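Local coordinates for hypothetical protein yihE (Escherichia coli, PDB 1ZYL) that phosphorylates serine and threonine residues, its own included, at the expense of ATP and protects the cell against stress, at residues S4-H12 / M282-F290; L20-L31 / Q43-V54. One frame throughout, in Å; residues are numbered along the deposited sequence.

Overall arrangement
Both contacts anchor the beginning of the chain, on the two sides of helix 13-22 along the sequence. Contact 1 ties the extended segment 4-12, which leads into this helix, to the link between helices 266-283 and 289-293, about 270 residues further on. Contact 2 takes the helix end and the loop after it (20-31) and packs them against strands 40-44 and 52-57 of the five-stranded antiparallel sheet and the loop that joins them. Both segments of contact 2 fall between the two of contact 1. Their centres are about 27 Å apart, and their nearest atoms, about 6 Å apart, do not touch. The N-terminal region thus joins the sheet-bearing part of this kinase-like fold to its helical part.

Contact 1: S4-H12 / M282-F290; sequences SAFTFQTLH and MRRWADPAF
F6 and F8 fix the extended N-terminal arm of this phosphotransferase-family kinase to the link between helices 266-283 and 289-293, a link that contains a type I beta turn from R284 to D287. One backbone hydrogen bond crosses the contact, from F6 N to R283 O at 3.0 Å, with the donor tilted from the carbonyl plane.

From CB outward, the F6 side chain passes from that carbonyl to an arginine. CB is 3.8 Å from R283 O, and CD1, at 3.5 Å, brings the edge of the ring to the same oxygen. CE1 then reaches R284 NH2 at 3.5 Å, and CZ lies near both terminal nitrogens of R284. The ring and guanidinium planes are 61° apart, F6 CD1 lying over one face of the guanidinium. CG of F6 sits anti to the carbonyl carbon (chi1 -64°), which carries the ring alongside R284, the two side chains pointing the same way. R284 NH1 forms a salt bridge with E38, while R58 makes a cation-pi contact with F6. About 9 Å separates the side chain of R284 from that of S36, an inferred ATP site, which places this contact near the probable nucleotide-binding region.

Further along, F8 CB meets A286 O, and its ring stands beside the D287 carboxylate. D287 OD1 accepts a capping bond from A289 N through its anti lone pair, holding the turn that enters helix 289-293. The opposite ring faces of F8 are covered by P288 CD and its own chain's T10 N. P288 CD makes a CH-pi contact, 3.5 Å from the F8 ring centroid and only 2° off the ring normal.

Contact 2: L20-L31 / Q43-V54; sequences LFEHGIRVDSGL and QFQDEDRRRFVV
F44 holds its CG between the backbone N and the carbonyl carbon (chi1 70°), while L20 has CG anti to its carbonyl carbon (chi1 -77°); from opposite directions they meet at the F44 ring. L20 CD1 lies over one face, 4.0 Å from the ring centroid in a CH-pi contact, and F52 CB covers the other. I25 CG2 touches F44 CZ at 3.9 Å, V27 CG1 packs on F44 CB at 3.7 Å, and L31 runs alongside, its CD2 near the same CB. L20's two methyls also meet V54 tip to tip, CD1 on CG2 and CD2 on CG1. Replacing F44 by an alanine is likely to leave L20 CD1 and I25 CG2 without their aromatic partner and to open a gap between helix end and sheet.

Nearer the surface, R26 and E47 form a salt bridge, NH2 to OE2 at 3.2 Å; the carboxylate oxygen lies over the guanidinium face, so charge alone links them. No hydrogen bond joins the two segments. V105 of strand 101-107 also touches F44 and I25, completing an apolar core between the end of helix 13-22 and the antiparallel sheet of a protein-kinase-like N-terminal lobe.

Contact 1: S4-H12 / M282-F290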
loop_
_atom_site.group_PDB
_atom_site.type_symbol
_atom_site.label_atom_id
_atom_site.label_comp_id
_atom_site.label_asym_id
_atom_site.label_seq_id
_atom_site.Cartn_x
_atom_site.Cartn_y
_atom_site.Cartn_z
ATOM N N SER A 4 12.727 7.986 -14.400
ATOM C CA SER A 4 11.598 7.632 -13.481
ATOM C C SER A 4 11.470 6.120 -13.327
ATOM O O SER A 4 11.002 5.624 -12.296
ATOM C CB SER A 4 10.275 8.201 -14.013
ATOM O OG SER A 4 9.188 7.828 -13.181
ATOM N N ALA A 5 11.882 5.398 -14.366
ATOM C CA ALA A 5 11.826 3.941 -14.378
ATOM C C ALA A 5 13.067 3.339 -13.709
ATOM O O ALA A 5 14.193 3.771 -13.943
ATOM C CB ALA A 5 11.700 3.446 -15.809
ATOM N N PHE A 6 12.844 2.337 -12.870
ATOM C CA PHE A 6 13.929 1.682 -12.155
ATOM C C PHE A 6 14.862 0.885 -13.052
ATOM O O PHE A 6 14.453 0.355 -14.084
ATOM C CB PHE A 6 13.371 0.725 -11.090
ATOM C CG PHE A 6 12.609 1.407 -10.005
ATOM C CD1 PHE A 6 11.333 1.901 -10.241
ATOM C CD2 PHE A 6 13.180 1.584 -8.751
ATOM C CE1 PHE A 6 10.633 2.565 -9.245
ATOM C CE2 PHE A 6 12.490 2.247 -7.744
ATOM C CZ PHE A 6 11.211 2.741 -7.992
ATOM N N THR A 7 16.124 0.812 -12.647
ATOM C CA THR A 7 17.105 0.024 -13.369
ATOM C C THR A 7 17.298 -1.186 -12.455
ATOM O O THR A 7 18.138 -1.168 -11.553
ATOM C CB THR A 7 18.446 0.753 -13.526
ATOM O OG1 THR A 7 19.057 0.893 -12.245
ATOM C CG2 THR A 7 18.245 2.132 -14.126
ATOM N N PHE A 8 16.496 -2.224 -12.676
ATOM C CA PHE A 8 16.567 -3.428 -11.864
ATOM C C PHE A 8 17.970 -3.949 -11.615
ATOM O O PHE A 8 18.712 -4.251 -12.550
ATOM C CB PHE A 8 15.735 -4.543 -12.490
ATOM C CG PHE A 8 16.084 -5.916 -11.982
ATOM C CD1 PHE A 8 17.094 -6.664 -12.594
ATOM C CD2 PHE A 8 15.405 -6.466 -10.900
ATOM C CE1 PHE A 8 17.421 -7.941 -12.138
ATOM C CE2 PHE A 8 15.723 -7.743 -10.438
ATOM C CZ PHE A 8 16.736 -8.481 -11.063
ATOM N N GLN A 9 18.318 -4.061 -10.340
ATOM C CA GLN A 9 19.614 -4.582 -9.941
ATOM C C GLN A 9 19.342 -5.870 -9.179
ATOM O O GLN A 9 18.654 -5.855 -8.154
ATOM C CB GLN A 9 20.360 -3.574 -9.059
ATOM C CG GLN A 9 19.468 -2.697 -8.184
ATOM C CD GLN A 9 19.329 -1.264 -8.709
ATOM O OE1 GLN A 9 20.327 -0.577 -8.940
ATOM N NE2 GLN A 9 18.088 -0.809 -8.888
ATOM N N THR A 10 19.867 -6.983 -9.691
ATOM C CA THR A 10 19.660 -8.296 -9.078
ATOM C C THR A 10 20.332 -8.462 -7.710
ATOM O O THR A 10 21.295 -7.758 -7.377
ATOM C CB THR A 10 20.150 -9.433 -10.016
ATOM O OG1 THR A 10 19.848 -10.710 -9.436
ATOM C CG2 THR A 10 21.651 -9.315 -10.253
ATOM N N LEU A 11 19.815 -9.398 -6.920
ATOM C CA LEU A 11 20.367 -9.651 -5.601
ATOM C C LEU A 11 20.443 -11.150 -5.341
ATOM O O LEU A 11 19.458 -11.778 -4.944
ATOM C CB LEU A 11 19.503 -8.973 -4.533
ATOM C CG LEU A 11 20.192 -8.623 -3.207
ATOM C CD1 LEU A 11 21.347 -7.670 -3.464
ATOM C CD2 LEU A 11 19.189 -7.981 -2.266
ATOM N N HIS A 12 21.622 -11.717 -5.574
ATOM C CA HIS A 12 21.847 -13.140 -5.375
ATOM C C HIS A 12 21.590 -13.494 -3.913
ATOM O O HIS A 12 21.874 -12.694 -3.024
ATOM C CB HIS A 12 23.287 -13.470 -5.743
ATOM C CG HIS A 12 23.526 -14.922 -5.999
ATOM N ND1 HIS A 12 22.941 -15.598 -7.047
ATOM C CD2 HIS A 12 24.293 -15.828 -5.350
ATOM C CE1 HIS A 12 23.337 -16.857 -7.033
ATOM N NE2 HIS A 12 24.158 -17.023 -6.013
ATOM N N MET A 282 4.511 -0.091 -14.714
ATOM C CA MET A 282 5.372 0.397 -15.775
ATOM C C MET A 282 6.788 0.688 -15.274
ATOM O O MET A 282 7.750 0.165 -15.820
ATOM C CB MET A 282 4.762 1.655 -16.407
ATOM C CG MET A 282 3.369 1.432 -17.004
ATOM S SD MET A 282 2.629 2.861 -17.839
ATOM C CE MET A 282 3.292 2.639 -19.438
ATOM N N ARG A 283 6.919 1.496 -14.226
ATOM C CA ARG A 283 8.242 1.853 -13.708
ATOM C C ARG A 283 9.129 0.686 -13.315
ATOM O O ARG A 283 10.350 0.783 -13.391
ATOM C CB ARG A 283 8.119 2.800 -12.514
ATOM C CG ARG A 283 7.766 4.231 -12.878
ATOM C CD ARG A 283 7.268 4.990 -11.659
ATOM N NE ARG A 283 6.677 6.273 -12.032
ATOM C CZ ARG A 283 5.855 6.978 -11.261
ATOM N NH1 ARG A 283 5.374 8.134 -11.693
ATOM N NH2 ARG A 283 5.507 6.526 -10.063
ATOM N N ARG A 284 8.517 -0.415 -12.911
ATOM C CA ARG A 284 9.251 -1.598 -12.483
ATOM C C ARG A 284 9.340 -2.662 -13.575
ATOM O O ARG A 284 9.671 -3.809 -13.305
ATOM C CB ARG A 284 8.559 -2.190 -11.254
ATOM C CG ARG A 284 8.498 -1.236 -10.088
ATOM C CD ARG A 284 7.479 -1.651 -9.029
ATOM N NE ARG A 284 7.756 -0.988 -7.755
ATOM C CZ ARG A 284 7.763 0.334 -7.568
ATOM N NH1 ARG A 284 8.044 0.823 -6.364
ATOM N NH2 ARG A 284 7.477 1.170 -8.565
ATOM N N TRP A 285 9.058 -2.281 -14.811
ATOM C CA TRP A 285 9.069 -3.233 -15.917
ATOM C C TRP A 285 10.401 -3.924 -16.204
ATOM O O TRP A 285 10.410 -5.038 -16.711
ATOM C CB TRP A 285 8.566 -2.552 -17.194
ATOM C CG TRP A 285 8.061 -3.500 -18.224
ATOM C CD1 TRP A 285 8.512 -3.638 -19.503
ATOM C CD2 TRP A 285 6.988 -4.429 -18.075
ATOM N NE1 TRP A 285 7.783 -4.596 -20.165
ATOM C CE2 TRP A 285 6.841 -5.100 -19.309
ATOM C CE3 TRP A 285 6.134 -4.761 -17.019
ATOM C CZ2 TRP A 285 5.873 -6.082 -19.513
ATOM C CZ3 TRP A 285 5.172 -5.737 -17.223
ATOM C CH2 TRP A 285 5.050 -6.386 -18.459
ATOM N N ALA A 286 11.522 -3.278 -15.900
ATOM C CA ALA A 286 12.832 -3.888 -16.157
ATOM C C ALA A 286 13.133 -5.019 -15.174
ATOM O O ALA A 286 14.127 -5.724 -15.306
ATOM C CB ALA A 286 13.930 -2.834 -16.089
ATOM N N ASP A 287 12.268 -5.169 -14.181
ATOM C CA ASP A 287 12.403 -6.214 -13.184
ATOM C C ASP A 287 11.763 -7.434 -13.823
ATOM O O ASP A 287 10.575 -7.415 -14.142
ATOM C CB ASP A 287 11.628 -5.829 -11.921
ATOM C CG ASP A 287 11.738 -6.866 -10.822
ATOM O OD1 ASP A 287 11.611 -8.067 -11.128
ATOM O OD2 ASP A 287 11.939 -6.481 -9.651
ATOM N N PRO A 288 12.538 -8.511 -14.023
ATOM C CA PRO A 288 12.055 -9.757 -14.634
ATOM C C PRO A 288 10.688 -10.190 -14.127
ATOM O O PRO A 288 9.826 -10.602 -14.900
ATOM C CB PRO A 288 13.138 -10.753 -14.268
ATOM C CG PRO A 288 14.379 -9.907 -14.310
ATOM C CD PRO A 288 13.947 -8.637 -13.611
ATOM N N ALA A 289 10.496 -10.079 -12.820
ATOM C CA ALA A 289 9.247 -10.464 -12.169
ATOM C C ALA A 289 7.960 -9.815 -12.708
ATOM O O ALA A 289 6.889 -10.417 -12.633
ATOM C CB ALA A 289 9.361 -10.204 -10.683
ATOM N N PHE A 290 8.048 -8.603 -13.247
ATOM C CA PHE A 290 6.856 -7.943 -13.758
ATOM C C PHE A 290 6.387 -8.416 -15.141
ATOM O O PHE A 290 5.191 -8.432 -15.413
ATOM C CB PHE A 290 7.041 -6.426 -13.703
ATOM C CG PHE A 290 7.028 -5.878 -12.303
ATOM C CD1 PHE A 290 8.047 -6.194 -11.407
ATOM C CD2 PHE A 290 5.965 -5.097 -11.851
ATOM C CE1 PHE A 290 8.005 -5.747 -10.082
ATOM C CE2 PHE A 290 5.918 -4.644 -10.521
ATOM C CZ PHE A 290 6.940 -4.973 -9.641
#

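Contact 2: L20-L31 / Q43-V54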
loop_
_atom_site.group_PDB
_atom_site.type_symbol
_atom_site.label_atom_id
_atom_site.label_comp_id
_atom_site.label_asym_id
_atom_site.label_seq_id
_atom_site.Cartn_x
_atom_site.Cartn_y
_atom_site.Cartn_z
ATOM N N LEU A 20 23.749 -10.651 5.996
ATOM C CA LEU A 20 23.318 -11.141 7.294
ATOM C C LEU A 20 24.496 -11.559 8.157
ATOM O O LEU A 20 24.362 -11.708 9.375
ATOM C CB LEU A 20 22.360 -12.321 7.146
ATOM C CG LEU A 20 20.937 -11.955 6.749
ATOM C CD1 LEU A 20 20.059 -13.188 6.845
ATOM C CD2 LEU A 20 20.417 -10.864 7.669
ATOM N N PHE A 21 25.647 -11.760 7.528
ATOM C CA PHE A 21 26.825 -12.153 8.275
ATOM C C PHE A 21 27.470 -10.888 8.812
ATOM O O PHE A 21 27.659 -10.748 10.014
ATOM C CB PHE A 21 27.813 -12.894 7.381
ATOM C CG PHE A 21 28.908 -13.579 8.140
ATOM C CD1 PHE A 21 28.672 -14.794 8.775
ATOM C CD2 PHE A 21 30.167 -12.997 8.247
ATOM C CE1 PHE A 21 29.676 -15.424 9.508
ATOM C CE2 PHE A 21 31.177 -13.617 8.977
ATOM C CZ PHE A 21 30.931 -14.833 9.609
ATOM N N GLU A 22 27.790 -9.970 7.905
ATOM C CA GLU A 22 28.410 -8.693 8.253
ATOM C C GLU A 22 27.744 -8.050 9.466
ATOM O O GLU A 22 28.331 -7.187 10.118
ATOM C CB GLU A 22 28.320 -7.731 7.066
ATOM C CG GLU A 22 29.135 -8.137 5.858
ATOM C CD GLU A 22 30.586 -7.726 5.976
ATOM O OE1 GLU A 22 31.382 -8.072 5.076
ATOM O OE2 GLU A 22 30.925 -7.050 6.967
ATOM N N HIS A 23 26.514 -8.463 9.756
ATOM C CA HIS A 23 25.775 -7.917 10.890
ATOM C C HIS A 23 25.502 -8.987 11.942
ATOM O O HIS A 23 24.468 -8.965 12.615
ATOM C CB HIS A 23 24.452 -7.299 10.422
ATOM C CG HIS A 23 24.620 -6.121 9.512
ATOM N ND1 HIS A 23 24.973 -6.248 8.185
ATOM C CD2 HIS A 23 24.494 -4.792 9.740
ATOM C CE1 HIS A 23 25.056 -5.048 7.637
ATOM N NE2 HIS A 23 24.770 -4.147 8.560
ATOM N N GLY A 24 26.437 -9.923 12.069
ATOM C CA GLY A 24 26.318 -10.990 13.046
ATOM C C GLY A 24 24.995 -11.730 13.079
ATOM O O GLY A 24 24.780 -12.586 13.940
ATOM N N ILE A 25 24.102 -11.409 12.153
ATOM C CA ILE A 25 22.812 -12.075 12.107
ATOM C C ILE A 25 23.007 -13.527 11.682
ATOM O O ILE A 25 22.861 -13.863 10.508
ATOM C CB ILE A 25 21.868 -11.377 11.121
ATOM C CG1 ILE A 25 21.765 -9.894 11.480
ATOM C CG2 ILE A 25 20.499 -12.036 11.155
ATOM C CD1 ILE A 25 20.928 -9.083 10.527
ATOM N N ARG A 26 23.352 -14.379 12.644
ATOM C CA ARG A 26 23.562 -15.795 12.374
ATOM C C ARG A 26 22.275 -16.344 11.784
ATOM O O ARG A 26 21.199 -16.128 12.343
ATOM C CB ARG A 26 23.860 -16.556 13.664
ATOM C CG ARG A 26 24.889 -15.927 14.589
ATOM C CD ARG A 26 25.117 -16.846 15.788
ATOM N NE ARG A 26 25.929 -16.246 16.844
ATOM C CZ ARG A 26 26.228 -16.862 17.985
ATOM N NH1 ARG A 26 26.970 -16.256 18.903
ATOM N NH2 ARG A 26 25.784 -18.092 18.205
ATOM N N VAL A 27 22.375 -17.050 10.663
ATOM C CA VAL A 27 21.184 -17.615 10.045
ATOM C C VAL A 27 20.880 -18.960 10.693
ATOM O O VAL A 27 20.569 -19.018 11.882
ATOM C CB VAL A 27 21.363 -17.800 8.520
ATOM C CG1 VAL A 27 20.047 -18.233 7.889
ATOM C CG2 VAL A 27 21.838 -16.501 7.892
ATOM N N ASP A 28 20.984 -20.035 9.920
ATOM C CA ASP A 28 20.710 -21.378 10.418
ATOM C C ASP A 28 20.721 -22.370 9.264
ATOM O O ASP A 28 21.734 -23.015 8.991
ATOM C CB ASP A 28 19.344 -21.421 11.102
ATOM C CG ASP A 28 18.988 -22.803 11.602
ATOM O OD1 ASP A 28 18.953 -23.744 10.785
ATOM O OD2 ASP A 28 18.735 -22.947 12.814
ATOM N N SER A 29 19.581 -22.489 8.591
ATOM C CA SER A 29 19.451 -23.400 7.463
ATOM C C SER A 29 18.611 -22.798 6.347
ATOM O O SER A 29 17.421 -22.524 6.518
ATOM C CB SER A 29 18.827 -24.725 7.908
ATOM O OG SER A 29 18.642 -25.596 6.802
ATOM N N GLY A 30 19.253 -22.592 5.206
ATOM C CA GLY A 30 18.571 -22.043 4.056
ATOM C C GLY A 30 17.946 -20.673 4.217
ATOM O O GLY A 30 17.454 -20.299 5.282
ATOM N N LEU A 31 17.983 -19.924 3.123
ATOM C CA LEU A 31 17.411 -18.592 3.047
ATOM C C LEU A 31 16.270 -18.714 2.043
ATOM O O LEU A 31 16.381 -18.263 0.910
ATOM C CB LEU A 31 18.441 -17.591 2.517
ATOM C CG LEU A 31 18.757 -16.321 3.314
ATOM C CD1 LEU A 31 19.458 -15.334 2.391
ATOM C CD2 LEU A 31 17.492 -15.700 3.873
ATOM N N GLN A 43 12.940 -15.525 4.129
ATOM C CA GLN A 43 12.707 -15.990 5.498
ATOM C C GLN A 43 13.890 -16.845 5.945
ATOM O O GLN A 43 14.591 -17.425 5.116
ATOM C CB GLN A 43 11.431 -16.833 5.556
ATOM C CG GLN A 43 11.035 -17.306 6.950
ATOM C CD GLN A 43 10.006 -18.425 6.913
ATOM O OE1 GLN A 43 10.326 -19.564 6.567
ATOM N NE2 GLN A 43 8.764 -18.104 7.261
ATOM N N PHE A 44 14.112 -16.933 7.253
ATOM C CA PHE A 44 15.216 -17.731 7.776
ATOM C C PHE A 44 15.082 -17.962 9.283
ATOM O O PHE A 44 14.722 -17.052 10.026
ATOM C CB PHE A 44 16.549 -17.042 7.455
ATOM C CG PHE A 44 16.783 -15.771 8.226
ATOM C CD1 PHE A 44 17.441 -15.794 9.450
ATOM C CD2 PHE A 44 16.335 -14.550 7.735
ATOM C CE1 PHE A 44 17.649 -14.619 10.175
ATOM C CE2 PHE A 44 16.539 -13.368 8.455
ATOM C CZ PHE A 44 17.197 -13.406 9.676
ATOM N N GLN A 45 15.357 -19.187 9.728
ATOM C CA GLN A 45 15.273 -19.522 11.149
ATOM C C GLN A 45 16.486 -18.968 11.880
ATOM O O GLN A 45 17.423 -18.467 11.259
ATOM C CB GLN A 45 15.224 -21.037 11.351
ATOM C CG GLN A 45 14.062 -21.725 10.678
ATOM C CD GLN A 45 14.148 -23.232 10.799
ATOM O OE1 GLN A 45 14.029 -23.786 11.891
ATOM N NE2 GLN A 45 14.365 -23.903 9.673
ATOM N N ASP A 46 16.467 -19.074 13.204
ATOM C CA ASP A 46 17.560 -18.576 14.032
ATOM C C ASP A 46 18.124 -19.725 14.865
ATOM O O ASP A 46 17.558 -20.817 14.877
ATOM C CB ASP A 46 17.027 -17.469 14.947
ATOM C CG ASP A 46 18.128 -16.656 15.588
ATOM O OD1 ASP A 46 18.959 -16.081 14.846
ATOM O OD2 ASP A 46 18.157 -16.583 16.835
ATOM N N GLU A 47 19.245 -19.490 15.543
ATOM C CA GLU A 47 19.849 -20.518 16.391
ATOM C C GLU A 47 18.919 -20.747 17.583
ATOM O O GLU A 47 19.189 -20.297 18.701
ATOM C CB GLU A 47 21.231 -20.067 16.878
ATOM C CG GLU A 47 21.220 -18.745 17.622
ATOM C CD GLU A 47 22.056 -17.685 16.938
ATOM O OE1 GLU A 47 21.955 -17.559 15.699
ATOM O OE2 GLU A 47 22.804 -16.971 17.641
ATOM N N ASP A 48 17.820 -21.448 17.313
ATOM C CA ASP A 48 16.781 -21.759 18.291
ATOM C C ASP A 48 15.551 -22.029 17.435
ATOM O O ASP A 48 14.474 -22.334 17.939
ATOM C CB ASP A 48 16.507 -20.551 19.189
ATOM C CG ASP A 48 15.762 -19.434 18.457
ATOM O OD1 ASP A 48 16.132 -19.114 17.302
ATOM O OD2 ASP A 48 14.809 -18.869 19.043
ATOM N N ARG A 49 15.754 -21.902 16.128
ATOM C CA ARG A 49 14.740 -22.074 15.093
ATOM C C ARG A 49 13.464 -21.256 15.308
ATOM O O ARG A 49 12.360 -21.798 15.400
ATOM C CB ARG A 49 14.408 -23.565 14.867
ATOM C CG ARG A 49 13.527 -24.251 15.904
ATOM C CD ARG A 49 12.470 -25.137 15.221
ATOM N NE ARG A 49 13.040 -26.047 14.222
ATOM C CZ ARG A 49 12.333 -26.925 13.511
ATOM N NH1 ARG A 49 11.021 -27.020 13.683
ATOM N NH2 ARG A 49 12.937 -27.707 12.625
ATOM N N ARG A 50 13.634 -19.938 15.382
ATOM C CA ARG A 50 12.515 -19.013 15.548
ATOM C C ARG A 50 12.538 -18.141 14.286
ATOM O O ARG A 50 13.320 -17.193 14.182
ATOM C CB ARG A 50 12.707 -18.165 16.813
ATOM C CG ARG A 50 11.423 -17.570 17.387
ATOM C CD ARG A 50 10.772 -16.570 16.432
ATOM N NE ARG A 50 9.561 -15.966 16.991
ATOM C CZ ARG A 50 8.453 -16.638 17.298
ATOM N NH1 ARG A 50 8.388 -17.951 17.104
ATOM N NH2 ARG A 50 7.405 -16.000 17.806
ATOM N N ARG A 51 11.677 -18.486 13.331
ATOM C CA ARG A 51 11.583 -17.811 12.036
ATOM C C ARG A 51 11.670 -16.281 11.991
ATOM O O ARG A 51 11.153 -15.575 12.861
ATOM C CB ARG A 51 10.317 -18.277 11.315
ATOM C CG ARG A 51 10.170 -19.794 11.255
ATOM C CD ARG A 51 8.948 -20.190 10.444
ATOM N NE ARG A 51 7.771 -19.421 10.841
ATOM C CZ ARG A 51 6.587 -19.489 10.238
ATOM N NH1 ARG A 51 6.412 -20.298 9.203
ATOM N NH2 ARG A 51 5.581 -18.735 10.665
ATOM N N PHE A 52 12.338 -15.797 10.942
ATOM C CA PHE A 52 12.568 -14.374 10.670
ATOM C C PHE A 52 12.450 -14.127 9.166
ATOM O O PHE A 52 12.325 -15.065 8.377
ATOM C CB PHE A 52 13.984 -13.974 11.092
ATOM C CG PHE A 52 14.109 -13.576 12.524
ATOM C CD1 PHE A 52 13.584 -12.370 12.969
ATOM C CD2 PHE A 52 14.785 -14.393 13.427
ATOM C CE1 PHE A 52 13.730 -11.974 14.297
ATOM C CE2 PHE A 52 14.941 -14.012 14.760
ATOM C CZ PHE A 52 14.413 -12.798 15.196
ATOM N N VAL A 53 12.497 -12.860 8.771
ATOM C CA VAL A 53 12.437 -12.502 7.356
ATOM C C VAL A 53 13.297 -11.271 7.121
ATOM O O VAL A 53 13.281 -10.335 7.915
ATOM C CB VAL A 53 10.988 -12.194 6.872
ATOM C CG1 VAL A 53 10.112 -13.421 6.998
ATOM C CG2 VAL A 53 10.397 -11.061 7.667
ATOM N N VAL A 54 14.077 -11.281 6.050
ATOM C CA VAL A 54 14.896 -10.122 5.747
ATOM C C VAL A 54 14.161 -9.431 4.624
ATOM O O VAL A 54 13.602 -10.094 3.750
ATOM C CB VAL A 54 16.298 -10.481 5.218
ATOM C CG1 VAL A 54 17.308 -9.502 5.794
ATOM C CG2 VAL A 54 16.648 -11.920 5.537
#